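Local coordinates for protein botulinum neurotoxin type G (Clostridium botulinum, PDB 3MPP) that targets a clostridial neurotoxin to the host cell surface, this construct being the receptor-binding domain of the heavy chain, with a lectin-like and a trefoil half, at residues 224-227 with 233-236; 307-312 with 319-324; 363-368 with 375-380. The protein carries 4 engineered substitutions. All coordinates share one frame; numbering follows the deposited sequence.

Contact 1 (224-227 with 233-236); sequences NTLK and PLRY
L234 lays its CB and CD2 against CB of L226, both at 4.0 Å, an apolar overlap at the start of the beta-trefoil half of the receptor-binding domain. The two segments, 224-227 and 233-236, belong to the loop that leads from helix 210-220 to strand 239-244, and the chain turns back on itself in the five residues between them. Neither segment is regular strand; the backbones meet in a single bridge at K227 and P233, whose CA atoms are 4.3 Å apart. One hydrogen bond joins the segments, from L234 N to L226 O at 2.9 Å and nearly straight at the hydrogen (169°). The amide comes from above the carbonyl plane, 38° out of it, rather than on a lone pair. P233 has no N-H to give, but its CA adds a C-H contact to the same L226 O at 3.5 Å, and CB of L234 also rests on that oxygen. L226 and L234 are both buried, and I352 of strand 346-353 touches both, so that the turned-back loop is packed onto the trefoil sheet; L234 also reaches I287. L234 leaves its backbone with CG beside the carbonyl carbon (chi1 -166°), and the leucine fork then puts CD2 against L226 and CD1 near the K227 carbonyl oxygen. T225 sits at the margin, its carbonyl accepting a hydrogen bond from K354. There the contact thins to a single methyl, CG2 of T225, 4.5 Å from CA of P233.

Contact 2 (307-312 with 319-324); sequences YIYLNI and SYRVYV
R321 lies flat on the ring of Y309, the guanidinium and ring planes only 6° apart and their centres 4.0 Å from each other, a stacked cation-pi pair on the hairpin of strands 307-312 and 320-325. NH1 stands over the middle of the ring, while CZ is closest to CG of Y309 at 3.6 Å. The arginine reaches this place by leaving its backbone with CG anti to N (chi1 172°) and then bending at chi3 (-66°), which swings the guanidinium back across the neighbouring strand. Its edge is taken by N311: NE and NH2 grip OD1 side-on, each at 3.0 Å, with the oxygen in the guanidinium plane. NE lies nearly on the line of the amide C=O, whereas NH2 uses a lone pair in the carbonyl plane. Amide and guanidinium are almost coplanar. The residues N311 and R321 form an antiparallel non-hydrogen-bonded pair, with I312 and Y320 the hydrogen-bonded pair beside it; I312 N donates to Y320 O at 2.9 Å, and Y320 N donates back to I312 O at 3.1 Å. Further along, V322 N donates to L310 O at 3.0 Å. Where the strands diverge, a water takes over, accepting from L310 N and donating to V322 O. Toward the trefoil interior, V322 CG2 packs between L310 CB and I312 CD1. The remaining nitrogen, NH1, forms a salt bridge with D348 of strand 346-353. Ring, amide and carboxylate together hold the guanidinium's position and rotation, and the carboxylate probably balances its charge beside the aromatic face.

Contact 3 (363-368 with 375-380); sequences CQILCE and GLFGIG
Strand 364-368 and segment 375-380 of strand 373-382 run antiparallel as a splayed beta hairpin of the beta-trefoil subdomain, their directions 133° apart, with L366 and L376 a non-hydrogen-bonded pair and F377 N donating to I365 O at 2.8 Å. A second backbone bond, C367 N to G375 O at 3.3 Å, is weak. On the other side of the F377 bond the strands open, and a water bridges them, accepting from I365 N and donating to F377 O. G375 has a positive phi (117°) at which a CB would press on the preceding carbonyl oxygen.

I365 supplies the main side-chain contact: its CG2 methyl sits over the centre of the F377 ring, 3.7 Å from the centroid and almost on the ring normal, a CH-pi contact. CG2 lies anti to the backbone N of I365, while CG1 takes the position beside that N and brings CD1 to the ring's CD2 atom. The phenyl also meets F397 at about a right angle, and L350 touches both I365 and F377, which sets the pair in the buried core. The side chain of W402, the inferred ganglioside-binding residue, comes to about 8 Å from G375. L366 and L376 share one face of the sheet, and C367 points to the opposite one. Of the L376 branches CD2 meets L366, 3.7 Å from its CB.

All three contacts belong to the C-terminal, beta-trefoil half of the receptor-binding domain, and follow one another along the chain. Contact 1 lies in the entry loop; contacts 2 and 3 are hairpins of one antiparallel sheet, joined in part through strand 346-353. Centres of contacts 2 and 3 are about 13 Å apart, and contact 1 is about 18 Å from contact 2 and 17 Å from contact 3. F377 of contact 3 packs on V322 and L310 of contact 2, while the loop, through Y236 and L226, packs on I308 and C363 at the near ends of the hairpins. The three form one continuous subdomain, which carries the inferred ganglioside-binding motif.

Contact 1 (224-227 with 233-236)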
loop_
_atom_site.group_PDB
_atom_site.type_symbol
_atom_site.label_atom_id
_atom_site.label_comp_id
_atom_site.label_asym_id
_atom_site.label_seq_id
_atom_site.Cartn_x
_atom_site.Cartn_y
_atom_site.Cartn_z
ATOM N N ASN A 224 -3.539 -3.811 -13.487
ATOM C CA ASN A 224 -4.371 -5.003 -13.641
ATOM C C ASN A 224 -4.351 -5.867 -12.388
ATOM O O ASN A 224 -5.100 -6.845 -12.274
ATOM C CB ASN A 224 -3.921 -5.828 -14.852
ATOM C CG ASN A 224 -4.807 -7.046 -15.098
ATOM O OD1 ASN A 224 -4.315 -8.149 -15.344
ATOM N ND2 ASN A 224 -6.120 -6.847 -15.028
ATOM N N THR A 225 -3.487 -5.503 -11.447
ATOM C CA THR A 225 -3.345 -6.268 -10.217
ATOM C C THR A 225 -4.288 -5.759 -9.130
ATOM O O THR A 225 -4.382 -4.555 -8.881
ATOM C CB THR A 225 -1.889 -6.244 -9.708
ATOM O OG1 THR A 225 -1.065 -7.036 -10.575
ATOM C CG2 THR A 225 -1.802 -6.795 -8.287
ATOM N N LEU A 226 -5.007 -6.682 -8.500
ATOM C CA LEU A 226 -5.813 -6.359 -7.324
ATOM C C LEU A 226 -4.876 -6.379 -6.121
ATOM O O LEU A 226 -4.061 -7.291 -5.972
ATOM C CB LEU A 226 -6.936 -7.388 -7.138
ATOM C CG LEU A 226 -8.064 -7.326 -8.175
ATOM C CD1 LEU A 226 -9.046 -8.491 -8.000
ATOM C CD2 LEU A 226 -8.795 -6.007 -8.056
ATOM N N LYS A 227 -4.977 -5.369 -5.266
ATOM C CA LYS A 227 -4.082 -5.279 -4.138
ATOM C C LYS A 227 -4.836 -5.238 -2.826
ATOM O O LYS A 227 -6.029 -4.960 -2.812
ATOM C CB LYS A 227 -3.233 -4.014 -4.288
ATOM C CG LYS A 227 -2.086 -4.220 -5.289
ATOM C CD LYS A 227 -1.724 -2.950 -5.992
ATOM C CE LYS A 227 -0.952 -3.282 -7.271
ATOM N NZ LYS A 227 -1.292 -2.336 -8.360
ATOM N N PRO A 233 -0.237 -7.880 -3.511
ATOM C CA PRO A 233 -1.303 -8.592 -4.231
ATOM C C PRO A 233 -2.384 -9.168 -3.305
ATOM O O PRO A 233 -2.101 -9.700 -2.231
ATOM C CB PRO A 233 -0.555 -9.727 -4.929
ATOM C CG PRO A 233 0.840 -9.140 -5.166
ATOM C CD PRO A 233 1.112 -8.312 -3.927
ATOM N N LEU A 234 -3.628 -9.048 -3.749
ATOM C CA LEU A 234 -4.766 -9.629 -3.055
ATOM C C LEU A 234 -4.742 -11.147 -3.265
ATOM O O LEU A 234 -4.478 -11.604 -4.368
ATOM C CB LEU A 234 -6.054 -9.051 -3.646
ATOM C CG LEU A 234 -7.350 -9.269 -2.864
ATOM C CD1 LEU A 234 -7.297 -8.609 -1.482
ATOM C CD2 LEU A 234 -8.526 -8.741 -3.682
ATOM N N ARG A 235 -5.055 -11.919 -2.226
ATOM C CA ARG A 235 -4.975 -13.382 -2.322
ATOM C C ARG A 235 -6.214 -14.148 -1.860
ATOM O O ARG A 235 -6.970 -13.685 -1.010
ATOM C CB ARG A 235 -3.743 -13.885 -1.560
ATOM C CG ARG A 235 -2.450 -13.394 -2.211
ATOM C CD ARG A 235 -1.176 -13.919 -1.593
ATOM N NE ARG A 235 -0.038 -13.167 -2.128
ATOM C CZ ARG A 235 0.761 -13.595 -3.100
ATOM N NH1 ARG A 235 0.573 -14.791 -3.644
ATOM N NH2 ARG A 235 1.760 -12.834 -3.520
ATOM N N TYR A 236 -6.388 -15.343 -2.416
ATOM C CA TYR A 236 -7.418 -16.268 -1.969
ATOM C C TYR A 236 -7.005 -16.893 -0.646
ATOM O O TYR A 236 -5.835 -16.878 -0.294
ATOM C CB TYR A 236 -7.603 -17.381 -2.995
ATOM C CG TYR A 236 -8.260 -16.926 -4.266
ATOM C CD1 TYR A 236 -9.633 -16.702 -4.305
ATOM C CD2 TYR A 236 -7.514 -16.716 -5.428
ATOM C CE1 TYR A 236 -10.253 -16.276 -5.462
ATOM C CE2 TYR A 236 -8.130 -16.287 -6.604
ATOM C CZ TYR A 236 -9.516 -16.070 -6.603
ATOM O OH TYR A 236 -10.177 -15.657 -7.741
#

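Contact 2 (307-312 with 319-324)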
loop_
_atom_site.group_PDB
_atom_site.type_symbol
_atom_site.label_atom_id
_atom_site.label_comp_id
_atom_site.label_asym_id
_atom_site.label_seq_id
_atom_site.Cartn_x
_atom_site.Cartn_y
_atom_site.Cartn_z
ATOM N N TYR A 307 -14.267 -14.747 -10.616
ATOM C CA TYR A 307 -15.494 -15.113 -9.915
ATOM C C TYR A 307 -15.168 -15.709 -8.540
ATOM O O TYR A 307 -14.377 -16.650 -8.432
ATOM C CB TYR A 307 -16.304 -16.088 -10.761
ATOM C CG TYR A 307 -16.861 -15.441 -12.011
ATOM C CD1 TYR A 307 -18.054 -14.741 -11.978
ATOM C CD2 TYR A 307 -16.184 -15.523 -13.221
ATOM C CE1 TYR A 307 -18.567 -14.143 -13.115
ATOM C CE2 TYR A 307 -16.688 -14.928 -14.364
ATOM C CZ TYR A 307 -17.882 -14.240 -14.302
ATOM O OH TYR A 307 -18.393 -13.642 -15.429
ATOM N N ILE A 308 -15.756 -15.145 -7.489
ATOM C CA ILE A 308 -15.333 -15.484 -6.140
ATOM C C ILE A 308 -16.517 -15.632 -5.212
ATOM O O ILE A 308 -17.632 -15.191 -5.534
ATOM C CB ILE A 308 -14.418 -14.378 -5.542
ATOM C CG1 ILE A 308 -15.253 -13.115 -5.269
ATOM C CG2 ILE A 308 -13.260 -14.076 -6.496
ATOM C CD1 ILE A 308 -14.856 -12.351 -4.056
ATOM N N TYR A 309 -16.281 -16.286 -4.078
ATOM C CA TYR A 309 -17.192 -16.185 -2.941
ATOM C C TYR A 309 -16.518 -15.420 -1.823
ATOM O O TYR A 309 -15.294 -15.461 -1.688
ATOM C CB TYR A 309 -17.543 -17.566 -2.369
ATOM C CG TYR A 309 -18.048 -18.577 -3.347
ATOM C CD1 TYR A 309 -19.226 -18.365 -4.050
ATOM C CD2 TYR A 309 -17.376 -19.781 -3.534
ATOM C CE1 TYR A 309 -19.720 -19.325 -4.931
ATOM C CE2 TYR A 309 -17.866 -20.751 -4.418
ATOM C CZ TYR A 309 -19.036 -20.506 -5.114
ATOM O OH TYR A 309 -19.532 -21.442 -5.999
ATOM N N LEU A 310 -17.318 -14.774 -0.980
ATOM C CA LEU A 310 -16.773 -14.174 0.230
ATOM C C LEU A 310 -17.256 -14.997 1.428
ATOM O O LEU A 310 -18.423 -14.909 1.805
ATOM C CB LEU A 310 -17.206 -12.701 0.349
ATOM C CG LEU A 310 -16.548 -11.708 -0.629
ATOM C CD1 LEU A 310 -17.104 -10.273 -0.477
ATOM C CD2 LEU A 310 -15.017 -11.693 -0.423
ATOM N N ASN A 311 -16.373 -15.831 1.977
ATOM C CA ASN A 311 -16.645 -16.550 3.221
ATOM C C ASN A 311 -16.406 -15.599 4.399
ATOM O O ASN A 311 -15.635 -14.641 4.287
ATOM C CB ASN A 311 -15.726 -17.773 3.373
ATOM C CG ASN A 311 -16.217 -19.004 2.598
ATOM O OD1 ASN A 311 -17.266 -18.985 1.965
ATOM N ND2 ASN A 311 -15.442 -20.083 2.660
ATOM N N ILE A 312 -17.056 -15.867 5.525
ATOM C CA ILE A 312 -16.824 -15.096 6.742
ATOM C C ILE A 312 -16.585 -16.117 7.841
ATOM O O ILE A 312 -17.429 -16.979 8.075
ATOM C CB ILE A 312 -18.042 -14.247 7.123
ATOM C CG1 ILE A 312 -18.344 -13.237 6.012
ATOM C CG2 ILE A 312 -17.822 -13.588 8.504
ATOM C CD1 ILE A 312 -19.712 -12.538 6.158
ATOM N N SER A 319 -18.929 -21.931 8.876
ATOM C CA SER A 319 -18.620 -20.951 7.864
ATOM C C SER A 319 -19.895 -20.226 7.474
ATOM O O SER A 319 -20.960 -20.846 7.333
ATOM C CB SER A 319 -18.017 -21.638 6.638
ATOM O OG SER A 319 -17.765 -20.702 5.609
ATOM N N TYR A 320 -19.782 -18.911 7.322
ATOM C CA TYR A 320 -20.858 -18.112 6.760
ATOM C C TYR A 320 -20.364 -17.601 5.425
ATOM O O TYR A 320 -19.196 -17.750 5.092
ATOM C CB TYR A 320 -21.202 -16.928 7.659
ATOM C CG TYR A 320 -22.178 -17.251 8.768
ATOM C CD1 TYR A 320 -23.369 -16.546 8.904
ATOM C CD2 TYR A 320 -21.904 -18.261 9.680
ATOM C CE1 TYR A 320 -24.265 -16.837 9.932
ATOM C CE2 TYR A 320 -22.790 -18.562 10.700
ATOM C CZ TYR A 320 -23.970 -17.846 10.819
ATOM O OH TYR A 320 -24.846 -18.147 11.838
ATOM N N ARG A 321 -21.253 -16.984 4.664
ATOM C CA ARG A 321 -20.897 -16.500 3.347
ATOM C C ARG A 321 -21.818 -15.356 3.031
ATOM O O ARG A 321 -22.917 -15.266 3.589
ATOM C CB ARG A 321 -21.074 -17.615 2.312
ATOM C CG ARG A 321 -20.903 -17.154 0.863
ATOM C CD ARG A 321 -20.831 -18.346 -0.077
ATOM N NE ARG A 321 -19.625 -19.123 0.176
ATOM C CZ ARG A 321 -19.347 -20.279 -0.415
ATOM N NH1 ARG A 321 -20.198 -20.805 -1.296
ATOM N NH2 ARG A 321 -18.216 -20.907 -0.124
ATOM N N VAL A 322 -21.366 -14.474 2.144
ATOM C CA VAL A 322 -22.167 -13.340 1.729
ATOM C C VAL A 322 -23.119 -13.760 0.616
ATOM O O VAL A 322 -22.688 -14.337 -0.378
ATOM C CB VAL A 322 -21.276 -12.179 1.232
ATOM C CG1 VAL A 322 -22.137 -11.025 0.755
ATOM C CG2 VAL A 322 -20.297 -11.711 2.353
ATOM N N TYR A 323 -24.410 -13.471 0.790
ATOM C CA TYR A 323 -25.409 -13.760 -0.244
ATOM C C TYR A 323 -26.154 -12.519 -0.723
ATOM O O TYR A 323 -26.454 -11.607 0.052
ATOM C CB TYR A 323 -26.422 -14.822 0.213
ATOM C CG TYR A 323 -25.838 -16.210 0.360
ATOM C CD1 TYR A 323 -25.871 -17.116 -0.688
ATOM C CD2 TYR A 323 -25.242 -16.604 1.553
ATOM C CE1 TYR A 323 -25.341 -18.395 -0.551
ATOM C CE2 TYR A 323 -24.700 -17.866 1.699
ATOM C CZ TYR A 323 -24.753 -18.757 0.647
ATOM O OH TYR A 323 -24.195 -19.998 0.808
ATOM N N VAL A 324 -26.469 -12.511 -2.008
ATOM C CA VAL A 324 -27.274 -11.465 -2.595
ATOM C C VAL A 324 -28.719 -11.944 -2.785
ATOM O O VAL A 324 -28.952 -13.027 -3.322
ATOM C CB VAL A 324 -26.682 -11.043 -3.944
ATOM C CG1 VAL A 324 -27.657 -10.126 -4.700
ATOM C CG2 VAL A 324 -25.350 -10.347 -3.717
HETATM O O HOH W 1 -20.142 -14.821 -1.601
#

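Contact 3 (363-368 with 375-380)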
loop_
_atom_site.group_PDB
_atom_site.type_symbol
_atom_site.label_atom_id
_atom_site.label_comp_id
_atom_site.label_asym_id
_atom_site.label_seq_id
_atom_site.Cartn_x
_atom_site.Cartn_y
_atom_site.Cartn_z
ATOM N N CYS A 363 -11.035 -1.521 -4.651
ATOM C CA CYS A 363 -11.673 -2.394 -5.623
ATOM C C CYS A 363 -13.172 -2.344 -5.377
ATOM O O CYS A 363 -13.618 -1.823 -4.355
ATOM C CB CYS A 363 -11.147 -3.831 -5.499
ATOM S SG CYS A 363 -11.565 -4.606 -3.922
ATOM N N GLN A 364 -13.943 -2.855 -6.332
ATOM C CA GLN A 364 -15.402 -2.876 -6.230
ATOM C C GLN A 364 -15.864 -4.323 -6.278
ATOM O O GLN A 364 -15.156 -5.181 -6.808
ATOM C CB GLN A 364 -16.038 -2.114 -7.403
ATOM C CG GLN A 364 -15.664 -0.621 -7.479
ATOM C CD GLN A 364 -14.277 -0.372 -8.060
ATOM O OE1 GLN A 364 -13.862 -1.015 -9.036
ATOM N NE2 GLN A 364 -13.558 0.576 -7.467
ATOM N N ILE A 365 -17.044 -4.601 -5.732
ATOM C CA ILE A 365 -17.565 -5.971 -5.747
ATOM C C ILE A 365 -18.916 -5.979 -6.445
ATOM O O ILE A 365 -19.847 -5.322 -5.996
ATOM C CB ILE A 365 -17.698 -6.552 -4.322
ATOM C CG1 ILE A 365 -16.369 -6.424 -3.579
ATOM C CG2 ILE A 365 -18.168 -8.022 -4.378
ATOM C CD1 ILE A 365 -16.483 -6.277 -2.076
ATOM N N LEU A 366 -18.991 -6.724 -7.548
ATOM C CA LEU A 366 -20.147 -6.781 -8.417
ATOM C C LEU A 366 -20.863 -8.126 -8.261
ATOM O O LEU A 366 -20.237 -9.141 -7.977
ATOM C CB LEU A 366 -19.678 -6.606 -9.875
ATOM C CG LEU A 366 -20.626 -6.941 -11.030
ATOM C CD1 LEU A 366 -21.793 -5.979 -11.091
ATOM C CD2 LEU A 366 -19.894 -6.969 -12.381
ATOM N N CYS A 367 -22.180 -8.124 -8.423
ATOM C CA CYS A 367 -22.924 -9.366 -8.572
ATOM C C CYS A 367 -23.841 -9.283 -9.783
ATOM O O CYS A 367 -24.644 -8.346 -9.904
ATOM C CB CYS A 367 -23.744 -9.690 -7.323
ATOM S SG CYS A 367 -24.539 -11.325 -7.370
ATOM N N GLU A 368 -23.707 -10.256 -10.680
ATOM C CA GLU A 368 -24.508 -10.332 -11.900
ATOM C C GLU A 368 -24.946 -11.781 -12.120
ATOM O O GLU A 368 -24.197 -12.700 -11.817
ATOM C CB GLU A 368 -23.687 -9.896 -13.112
ATOM C CG GLU A 368 -23.454 -8.408 -13.251
ATOM C CD GLU A 368 -22.814 -8.056 -14.590
ATOM O OE1 GLU A 368 -22.158 -8.938 -15.188
ATOM O OE2 GLU A 368 -22.964 -6.900 -15.043
ATOM N N GLY A 375 -25.980 -4.931 -8.966
ATOM C CA GLY A 375 -25.337 -3.738 -8.445
ATOM C C GLY A 375 -23.961 -3.998 -7.853
ATOM O O GLY A 375 -23.402 -5.077 -8.039
ATOM N N LEU A 376 -23.420 -2.996 -7.162
ATOM C CA LEU A 376 -22.135 -3.115 -6.480
ATOM C C LEU A 376 -22.363 -3.153 -4.967
ATOM O O LEU A 376 -23.357 -2.595 -4.469
ATOM C CB LEU A 376 -21.232 -1.918 -6.847
ATOM C CG LEU A 376 -20.869 -1.761 -8.332
ATOM C CD1 LEU A 376 -19.891 -0.545 -8.549
ATOM C CD2 LEU A 376 -20.261 -3.054 -8.829
ATOM N N PHE A 377 -21.470 -3.826 -4.239
ATOM C CA PHE A 377 -21.484 -3.777 -2.776
ATOM C C PHE A 377 -21.161 -2.365 -2.304
ATOM O O PHE A 377 -20.292 -1.680 -2.864
ATOM C CB PHE A 377 -20.428 -4.714 -2.168
ATOM C CG PHE A 377 -20.793 -6.172 -2.196
ATOM C CD1 PHE A 377 -21.714 -6.677 -3.116
ATOM C CD2 PHE A 377 -20.162 -7.059 -1.327
ATOM C CE1 PHE A 377 -22.041 -8.029 -3.126
ATOM C CE2 PHE A 377 -20.480 -8.414 -1.342
ATOM C CZ PHE A 377 -21.418 -8.899 -2.234
ATOM N N GLY A 378 -21.827 -1.951 -1.235
ATOM C CA GLY A 378 -21.629 -0.632 -0.668
ATOM C C GLY A 378 -22.219 -0.585 0.724
ATOM O O GLY A 378 -22.374 -1.625 1.396
ATOM N N ILE A 379 -22.548 0.618 1.156
ATOM C CA ILE A 379 -23.169 0.838 2.454
ATOM C C ILE A 379 -24.360 1.752 2.210
ATOM O O ILE A 379 -24.224 2.813 1.571
ATOM C CB ILE A 379 -22.185 1.473 3.449
ATOM C CG1 ILE A 379 -20.969 0.565 3.646
ATOM C CG2 ILE A 379 -22.855 1.721 4.815
ATOM C CD1 ILE A 379 -19.880 1.167 4.545
ATOM N N GLY A 380 -25.534 1.328 2.668
ATOM C CA GLY A 380 -26.738 2.086 2.387
ATOM C C GLY A 380 -27.589 2.341 3.612
ATOM O O GLY A 380 -27.506 1.620 4.599
HETATM O O HOH W 2 -18.356 -2.426 -4.610
#